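Local coordinates for AbiEi antitoxin C-terminal domain-containing protein (Mycobacterium tuberculosis, PDB 1ZEL) that is of uncharacterised function but, with its winged-helix and AbiEi antitoxin C-terminal domains, probably binds DNA, at residues A[187-200]-A[226-238]. Sequence-based numbering, arbitrary orientation.
Sequences LVQIATRPASFGPW and RPTSAWQRASYLL. With FMT (formic acid), chain G; FMT (formic acid), chain H.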
ATOM      1  N   LEU A 187       3.740 -11.673   3.240  1.00 19.61           N
ATOM      2  CA  LEU A 187       3.359 -12.891   3.931  1.00 19.72           C
ATOM      3  C   LEU A 187       3.672 -12.716   5.416  1.00 19.03           C
ATOM      4  O   LEU A 187       2.870 -13.089   6.287  1.00 20.22           O
ATOM      5  CB  LEU A 187       4.104 -14.102   3.360  1.00 18.99           C
ATOM      6  CG  LEU A 187       3.637 -15.491   3.803  1.00 19.12           C
ATOM      7  CD1 LEU A 187       3.875 -16.527   2.687  1.00 16.30           C
ATOM      8  CD2 LEU A 187       4.374 -15.897   5.119  1.00 16.51           C
ATOM      9  N   VAL A 188       4.845 -12.172   5.720  1.00 18.86           N
ATOM     10  CA  VAL A 188       5.199 -11.979   7.132  1.00 18.78           C
ATOM     11  C   VAL A 188       4.248 -10.984   7.805  1.00 18.54           C
ATOM     12  O   VAL A 188       3.866 -11.164   8.959  1.00 19.20           O
ATOM     13  CB  VAL A 188       6.661 -11.587   7.316  1.00 18.20           C
ATOM     14  CG1 VAL A 188       6.930 -11.238   8.776  1.00 17.53           C
ATOM     15  CG2 VAL A 188       7.561 -12.772   6.860  1.00 16.79           C
ATOM     16  N   GLN A 189       3.837  -9.963   7.070  1.00 17.73           N
ATOM     17  CA  GLN A 189       2.913  -8.978   7.621  1.00 17.93           C
ATOM     18  C   GLN A 189       1.618  -9.651   8.040  1.00 18.86           C
ATOM     19  O   GLN A 189       1.146  -9.482   9.163  1.00 19.12           O
ATOM     20  CB  GLN A 189       2.590  -7.891   6.592  1.00 17.26           C
ATOM     21  CG  GLN A 189       1.603  -6.848   7.148  1.00 14.67           C
ATOM     22  CD  GLN A 189       0.846  -6.123   6.071  1.00 20.60           C
ATOM     23  OE1 GLN A 189       1.372  -5.873   4.999  1.00 19.98           O
ATOM     24  NE2 GLN A 189      -0.401  -5.760   6.358  1.00 21.30           N
ATOM     25  N   ILE A 190       1.029 -10.413   7.122  1.00 18.26           N
ATOM     26  CA  ILE A 190      -0.295 -10.954   7.390  1.00 19.35           C
ATOM     27  C   ILE A 190      -0.241 -12.143   8.391  1.00 19.45           C
ATOM     28  O   ILE A 190      -1.225 -12.425   9.074  1.00 19.39           O
ATOM     29  CB  ILE A 190      -0.984 -11.312   6.062  1.00 19.30           C
ATOM     30  CG1 ILE A 190      -0.274 -12.475   5.384  1.00 19.58           C
ATOM     31  CG2 ILE A 190      -0.913 -10.105   5.096  1.00 20.27           C
ATOM     32  CD1 ILE A 190      -0.999 -12.957   4.108  1.00 18.54           C
ATOM     33  N   ALA A 191       0.897 -12.832   8.471  1.00 18.68           N
ATOM     34  CA  ALA A 191       1.095 -13.855   9.523  1.00 19.32           C
ATOM     35  C   ALA A 191       1.284 -13.184  10.893  1.00 19.77           C
ATOM     36  O   ALA A 191       0.736 -13.640  11.912  1.00 19.86           O
ATOM     37  CB  ALA A 191       2.317 -14.733   9.193  1.00 18.76           C
ATOM     38  N   THR A 192       2.053 -12.104  10.922  1.00 18.92           N
ATOM     39  CA  THR A 192       2.336 -11.412  12.186  1.00 19.47           C
ATOM     40  C   THR A 192       1.084 -10.770  12.754  1.00 20.17           C
ATOM     41  O   THR A 192       0.807 -10.894  13.976  1.00 19.91           O
ATOM     42  CB  THR A 192       3.461 -10.357  12.017  1.00 19.23           C
ATOM     43  OG1 THR A 192       4.657 -11.014  11.604  1.00 20.71           O
ATOM     44  CG2 THR A 192       3.730  -9.594  13.321  1.00 22.26           C
ATOM     45  N   ARG A 193       0.332 -10.096  11.879  1.00 19.92           N
ATOM     46  CA  ARG A 193      -0.865  -9.368  12.302  1.00 21.23           C
ATOM     47  C   ARG A 193      -1.987  -9.614  11.296  1.00 20.47           C
ATOM     48  O   ARG A 193      -2.225  -8.781  10.449  1.00 20.12           O
ATOM     49  CB  ARG A 193      -0.561  -7.865  12.395  1.00 20.43           C
ATOM     50  CG  ARG A 193       0.256  -7.495  13.657  1.00 25.61           C
ATOM     51  CD  ARG A 193       0.677  -6.058  13.663  1.00 32.79           C
ATOM     52  NE  ARG A 193       1.909  -5.886  14.424  1.00 38.78           N
ATOM     53  CZ  ARG A 193       2.410  -4.710  14.788  1.00 40.01           C
ATOM     54  NH1 ARG A 193       1.770  -3.588  14.481  1.00 41.72           N
ATOM     55  NH2 ARG A 193       3.549  -4.661  15.466  1.00 40.31           N
ATOM     56  N   PRO A 194      -2.648 -10.779  11.376  1.00 21.25           N
ATOM     57  CA  PRO A 194      -3.699 -11.078  10.405  1.00 21.20           C
ATOM     58  C   PRO A 194      -4.788 -10.014  10.336  1.00 21.37           C
ATOM     59  O   PRO A 194      -5.395  -9.855   9.295  1.00 22.16           O
ATOM     60  CB  PRO A 194      -4.261 -12.415  10.890  1.00 20.10           C
ATOM     61  CG  PRO A 194      -3.127 -13.033  11.679  1.00 23.65           C
ATOM     62  CD  PRO A 194      -2.404 -11.903  12.304  1.00 21.97           C
ATOM     63  N   ALA A 195      -5.010  -9.267  11.422  1.00 22.06           N
ATOM     64  CA  ALA A 195      -6.102  -8.276  11.479  1.00 22.44           C
ATOM     65  C   ALA A 195      -5.752  -7.023  10.666  1.00 22.56           C
ATOM     66  O   ALA A 195      -6.649  -6.232  10.311  1.00 22.18           O
ATOM     67  CB  ALA A 195      -6.437  -7.894  12.957  1.00 23.10           C
ATOM     68  N   SER A 196      -4.464  -6.878  10.330  1.00 21.28           N
ATOM     69  CA  SER A 196      -4.002  -5.757   9.537  1.00 21.43           C
ATOM     70  C   SER A 196      -4.368  -5.915   8.077  1.00 22.00           C
ATOM     71  O   SER A 196      -4.278  -4.952   7.306  1.00 22.19           O
ATOM     72  CB  SER A 196      -2.488  -5.583   9.661  1.00 22.08           C
ATOM     73  OG  SER A 196      -1.807  -6.591   8.941  1.00 20.83           O
ATOM     74  N   PHE A 197      -4.796  -7.119   7.700  1.00 20.99           N
ATOM     75  CA  PHE A 197      -5.106  -7.407   6.303  1.00 22.01           C
ATOM     76  C   PHE A 197      -6.607  -7.624   6.135  1.00 22.52           C
ATOM     77  O   PHE A 197      -7.225  -8.375   6.898  1.00 23.63           O
ATOM     78  CB  PHE A 197      -4.313  -8.624   5.835  1.00 20.27           C
ATOM     79  CG  PHE A 197      -4.475  -8.927   4.374  1.00 21.60           C
ATOM     80  CD1 PHE A 197      -3.668  -8.311   3.414  1.00 21.50           C
ATOM     81  CD2 PHE A 197      -5.386  -9.880   3.962  1.00 17.40           C
ATOM     82  CE1 PHE A 197      -3.808  -8.631   2.046  1.00 21.31           C
ATOM     83  CE2 PHE A 197      -5.544 -10.195   2.612  1.00 21.97           C
ATOM     84  CZ  PHE A 197      -4.754  -9.586   1.656  1.00 19.66           C
ATOM     85  N   GLY A 198      -7.202  -6.956   5.153  1.00 23.34           N
ATOM     86  CA  GLY A 198      -8.665  -6.986   4.996  1.00 23.10           C
ATOM     87  C   GLY A 198      -9.234  -8.118   4.145  1.00 22.90           C
ATOM     88  O   GLY A 198      -9.977  -8.966   4.644  1.00 22.07           O
ATOM     89  N   PRO A 199      -8.890  -8.150   2.845  1.00 22.79           N
ATOM     90  CA  PRO A 199      -9.576  -9.112   1.954  1.00 22.78           C
ATOM     91  C   PRO A 199      -9.031 -10.557   1.984  1.00 22.53           C
ATOM     92  O   PRO A 199      -8.603 -11.106   0.958  1.00 23.09           O
ATOM     93  CB  PRO A 199      -9.433  -8.458   0.579  1.00 22.37           C
ATOM     94  CG  PRO A 199      -8.092  -7.713   0.664  1.00 24.25           C
ATOM     95  CD  PRO A 199      -7.920  -7.298   2.118  1.00 22.63           C
ATOM     96  N   TRP A 200      -9.074 -11.185   3.160  1.00 21.55           N
ATOM     97  CA  TRP A 200      -8.623 -12.577   3.286  1.00 21.17           C
ATOM     98  C   TRP A 200      -9.301 -13.530   2.307  1.00 20.82           C
ATOM     99  O   TRP A 200      -8.635 -14.364   1.698  1.00 21.28           O
ATOM    100  CB  TRP A 200      -8.797 -13.079   4.726  1.00 21.14           C
ATOM    101  CG  TRP A 200      -7.676 -12.644   5.608  1.00 18.36           C
ATOM    102  CD1 TRP A 200      -7.664 -11.565   6.429  1.00 18.27           C
ATOM    103  CD2 TRP A 200      -6.385 -13.247   5.705  1.00 16.96           C
ATOM    104  NE1 TRP A 200      -6.454 -11.472   7.067  1.00 20.92           N
ATOM    105  CE2 TRP A 200      -5.650 -12.499   6.645  1.00 18.53           C
ATOM    106  CE3 TRP A 200      -5.795 -14.365   5.120  1.00 15.40           C
ATOM    107  CZ2 TRP A 200      -4.329 -12.819   7.001  1.00 19.24           C
ATOM    108  CZ3 TRP A 200      -4.486 -14.686   5.469  1.00 19.72           C
ATOM    109  CH2 TRP A 200      -3.774 -13.919   6.414  1.00 19.16           C
ATOM    110  N   ARG A 226      10.078 -11.269  15.255  1.00 19.83           N
ATOM    111  CA  ARG A 226       8.631 -11.365  15.391  1.00 20.10           C
ATOM    112  C   ARG A 226       8.306 -12.385  16.503  1.00 19.68           C
ATOM    113  O   ARG A 226       9.139 -13.243  16.835  1.00 18.37           O
ATOM    114  CB  ARG A 226       7.945 -11.813  14.072  1.00 20.73           C
ATOM    115  CG  ARG A 226       8.327 -11.116  12.763  1.00 21.86           C
ATOM    116  CD  ARG A 226       7.826  -9.679  12.631  1.00 24.98           C
ATOM    117  NE  ARG A 226       8.564  -8.811  13.560  1.00 22.79           N
ATOM    118  CZ  ARG A 226       9.836  -8.449  13.427  1.00 23.69           C
ATOM    119  NH1 ARG A 226      10.565  -8.844  12.377  1.00 22.99           N
ATOM    120  NH2 ARG A 226      10.392  -7.676  14.356  1.00 26.17           N
ATOM    121  N   PRO A 227       7.098 -12.301  17.083  1.00 19.78           N
ATOM    122  CA  PRO A 227       6.736 -13.321  18.073  1.00 19.52           C
ATOM    123  C   PRO A 227       6.670 -14.712  17.446  1.00 19.45           C
ATOM    124  O   PRO A 227       6.572 -14.845  16.218  1.00 19.52           O
ATOM    125  CB  PRO A 227       5.346 -12.888  18.528  1.00 20.10           C
ATOM    126  CG  PRO A 227       5.242 -11.413  18.152  1.00 21.59           C
ATOM    127  CD  PRO A 227       6.028 -11.301  16.891  1.00 19.67           C
ATOM    128  N   THR A 228       6.739 -15.746  18.275  1.00 18.61           N
ATOM    129  CA  THR A 228       6.718 -17.126  17.770  1.00 17.71           C
ATOM    130  C   THR A 228       5.463 -17.408  16.981  1.00 17.49           C
ATOM    131  O   THR A 228       5.483 -18.142  15.990  1.00 16.61           O
ATOM    132  CB  THR A 228       6.872 -18.111  18.933  1.00 18.50           C
ATOM    133  OG1 THR A 228       8.072 -17.776  19.641  1.00 18.23           O
ATOM    134  CG2 THR A 228       6.943 -19.557  18.433  1.00 14.78           C
ATOM    135  N   SER A 229       4.351 -16.809  17.414  1.00 18.28           N
ATOM    136  CA  SER A 229       3.082 -16.949  16.702  1.00 18.96           C
ATOM    137  C   SER A 229       3.158 -16.564  15.229  1.00 18.87           C
ATOM    138  O   SER A 229       2.500 -17.187  14.398  1.00 18.11           O
ATOM    139  CB  SER A 229       1.974 -16.158  17.407  1.00 19.96           C
ATOM    140  OG  SER A 229       2.328 -14.803  17.524  1.00 22.60           O
ATOM    141  N   ALA A 230       3.951 -15.538  14.909  1.00 19.39           N
ATOM    142  CA  ALA A 230       4.148 -15.115  13.511  1.00 19.03           C
ATOM    143  C   ALA A 230       4.814 -16.205  12.698  1.00 20.21           C
ATOM    144  O   ALA A 230       4.410 -16.469  11.568  1.00 19.33           O
ATOM    145  CB  ALA A 230       4.968 -13.819  13.442  1.00 19.35           C
ATOM    146  N   TRP A 231       5.823 -16.852  13.300  1.00 19.39           N
ATOM    147  CA  TRP A 231       6.527 -17.958  12.684  1.00 18.99           C
ATOM    148  C   TRP A 231       5.580 -19.118  12.433  1.00 18.78           C
ATOM    149  O   TRP A 231       5.573 -19.703  11.343  1.00 19.16           O
ATOM    150  CB  TRP A 231       7.664 -18.425  13.602  1.00 19.49           C
ATOM    151  CG  TRP A 231       8.832 -17.505  13.644  1.00 17.65           C
ATOM    152  CD1 TRP A 231       8.946 -16.355  14.368  1.00 21.02           C
ATOM    153  CD2 TRP A 231      10.083 -17.686  12.954  1.00 18.11           C
ATOM    154  NE1 TRP A 231      10.203 -15.799  14.170  1.00 19.94           N
ATOM    155  CE2 TRP A 231      10.915 -16.597  13.307  1.00 20.74           C
ATOM    156  CE3 TRP A 231      10.577 -18.669  12.078  1.00 21.30           C
ATOM    157  CZ2 TRP A 231      12.225 -16.460  12.806  1.00 22.62           C
ATOM    158  CZ3 TRP A 231      11.871 -18.532  11.567  1.00 20.12           C
ATOM    159  CH2 TRP A 231      12.676 -17.422  11.923  1.00 20.75           C
ATOM    160  N   GLN A 232       4.767 -19.437  13.439  1.00 18.51           N
ATOM    161  CA  GLN A 232       3.757 -20.508  13.304  1.00 18.04           C
ATOM    162  C   GLN A 232       2.804 -20.220  12.160  1.00 17.96           C
ATOM    163  O   GLN A 232       2.583 -21.078  11.286  1.00 18.27           O
ATOM    164  CB  GLN A 232       2.984 -20.703  14.616  1.00 17.59           C
ATOM    165  CG  GLN A 232       3.858 -21.231  15.752  1.00 19.28           C
ATOM    166  CD  GLN A 232       3.200 -21.050  17.098  1.00 20.54           C
ATOM    167  OE1 GLN A 232       3.453 -20.069  17.778  1.00 20.79           O
ATOM    168  NE2 GLN A 232       2.339 -21.987  17.483  1.00 18.53           N
ATOM    169  N   ARG A 233       2.232 -19.021  12.167  1.00 17.48           N
ATOM    170  CA  ARG A 233       1.310 -18.629  11.111  1.00 18.79           C
ATOM    171  C   ARG A 233       1.936 -18.555   9.726  1.00 19.18           C
ATOM    172  O   ARG A 233       1.327 -19.010   8.738  1.00 18.72           O
ATOM    173  CB  ARG A 233       0.563 -17.350  11.485  1.00 18.47           C
ATOM    174  CG  ARG A 233      -0.291 -17.560  12.719  1.00 19.53           C
ATOM    175  CD  ARG A 233      -1.327 -16.495  12.883  1.00 24.43           C
ATOM    176  NE  ARG A 233      -0.737 -15.269  13.367  1.00 28.85           N
ATOM    177  CZ  ARG A 233      -0.792 -14.841  14.622  1.00 28.30           C
ATOM    178  NH1 ARG A 233      -1.403 -15.552  15.561  1.00 25.68           N
ATOM    179  NH2 ARG A 233      -0.222 -13.684  14.931  1.00 24.93           N
ATOM    180  N   ALA A 234       3.168 -18.055   9.648  1.00 18.74           N
ATOM    181  CA  ALA A 234       3.847 -17.944   8.348  1.00 20.00           C
ATOM    182  C   ALA A 234       4.140 -19.317   7.792  1.00 19.65           C
ATOM    183  O   ALA A 234       4.018 -19.560   6.588  1.00 19.82           O
ATOM    184  CB  ALA A 234       5.158 -17.145   8.489  1.00 19.77           C
ATOM    185  N   SER A 235       4.551 -20.217   8.680  1.00 20.58           N
ATOM    186  CA  SER A 235       4.871 -21.575   8.274  1.00 20.65           C
ATOM    187  C   SER A 235       3.628 -22.323   7.820  1.00 19.97           C
ATOM    188  O   SER A 235       3.671 -23.076   6.833  1.00 19.44           O
ATOM    189  CB  SER A 235       5.597 -22.330   9.383  1.00 20.70           C
ATOM    190  OG  SER A 235       6.760 -21.624   9.746  1.00 22.39           O
ATOM    191  N   TYR A 236       2.520 -22.106   8.529  1.00 20.29           N
ATOM    192  CA  TYR A 236       1.225 -22.646   8.131  1.00 19.59           C
ATOM    193  C   TYR A 236       0.731 -22.105   6.773  1.00 19.56           C
ATOM    194  O   TYR A 236       0.081 -22.825   6.009  1.00 18.93           O
ATOM    195  CB  TYR A 236       0.186 -22.312   9.203  1.00 19.68           C
ATOM    196  CG  TYR A 236      -1.176 -22.873   8.903  1.00 18.15           C
ATOM    197  CD1 TYR A 236      -1.405 -24.243   8.945  1.00 17.85           C
ATOM    198  CD2 TYR A 236      -2.246 -22.034   8.594  1.00 15.87           C
ATOM    199  CE1 TYR A 236      -2.662 -24.778   8.682  1.00 20.86           C
ATOM    200  CE2 TYR A 236      -3.509 -22.565   8.321  1.00 21.86           C
ATOM    201  CZ  TYR A 236      -3.707 -23.931   8.363  1.00 24.22           C
ATOM    202  OH  TYR A 236      -4.957 -24.450   8.106  1.00 23.66           O
ATOM    203  N   LEU A 237       1.013 -20.835   6.484  1.00 19.08           N
ATOM    204  CA  LEU A 237       0.728 -20.284   5.139  1.00 19.21           C
ATOM    205  C   LEU A 237       1.529 -21.012   4.046  1.00 19.10           C
ATOM    206  O   LEU A 237       0.987 -21.352   2.980  1.00 20.28           O
ATOM    207  CB  LEU A 237       0.951 -18.745   5.104  1.00 19.49           C
ATOM    208  CG  LEU A 237      -0.101 -17.904   5.878  1.00 20.31           C
ATOM    209  CD1 LEU A 237       0.305 -16.428   5.901  1.00 20.35           C
ATOM    210  CD2 LEU A 237      -1.531 -18.043   5.318  1.00 19.68           C
ATOM    211  N   LEU A 238       2.795 -21.323   4.315  1.00 19.01           N
ATOM    212  CA  LEU A 238       3.557 -22.123   3.352  1.00 19.44           C
ATOM    213  C   LEU A 238       2.878 -23.456   3.101  1.00 19.32           C
ATOM    214  O   LEU A 238       2.758 -23.878   1.955  1.00 18.83           O
ATOM    215  CB  LEU A 238       5.005 -22.339   3.785  1.00 19.27           C
ATOM    216  CG  LEU A 238       5.926 -21.110   3.823  1.00 23.70           C
ATOM    217  CD1 LEU A 238       7.381 -21.502   4.025  1.00 16.34           C
ATOM    218  CD2 LEU A 238       5.788 -20.279   2.577  1.00 27.66           C
TER
HETATM  219  C   FMT G 707       7.640  -7.995  16.231  1.00 33.73           C
HETATM  220  O1  FMT G 707       6.578  -7.818  15.647  1.00 33.74           O
HETATM  221  O2  FMT G 707       8.260  -7.098  16.796  1.00 34.09           O
HETATM  222  C   FMT H 710      10.474 -16.857  17.645  1.00 24.68           C
HETATM  223  O1  FMT H 710      10.232 -17.992  18.077  1.00 25.19           O
HETATM  224  O2  FMT H 710      11.490 -16.578  17.005  1.00 24.69           O
HETATM  225  O   HOH W   1       2.514 -12.345  15.694  1.00 26.66           O
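Ala191 and Thr192, at the C-terminal end of helix 187-192, lie against Ala230 and Arg233 of helix 228-238, the two axes approaching to 8.1 Å at 121° between their directions. Small side chains permit this closeness: Ala191 is a knob in the hole formed by Ala230, Arg233, Ala234 and Leu237, its CB 3.5 Å from Ala234 N. Beside it, Thr192 OG1 rests on Ala230 CB at 3.4 Å, while its hydroxyl donates to Val188 O one turn back in its own helix. Farther along, the side chains of Leu187 and Leu237 run antiparallel alongside each other, Leu237 CD1 lying 4.0 Å from both Leu187 CG and Ile190 CG1, and Leu187 CD2 covers Ala234 CB.

Arg233 supplies the polar link. Its chain bends at chi3 (-76°), bringing NE to Ala191 O in a nearly straight bond of 2.6 Å that lies in both the guanidinium and carbonyl planes. NH2 adds weak bonds to the same oxygen and to Thr192 O, while Pro194 CG packs 3.7 Å from NE. A water donating to Thr192 O also meets Ser229 OG, and Arg233 NH1 bonds to Arg263 O of strand 262-264.

The apolar helix packing thus ends in a polar link, the Arg233 guanidinium binding carbonyls of the last helical turn, and its positive charge probably complements the negative end of that helix's dipole.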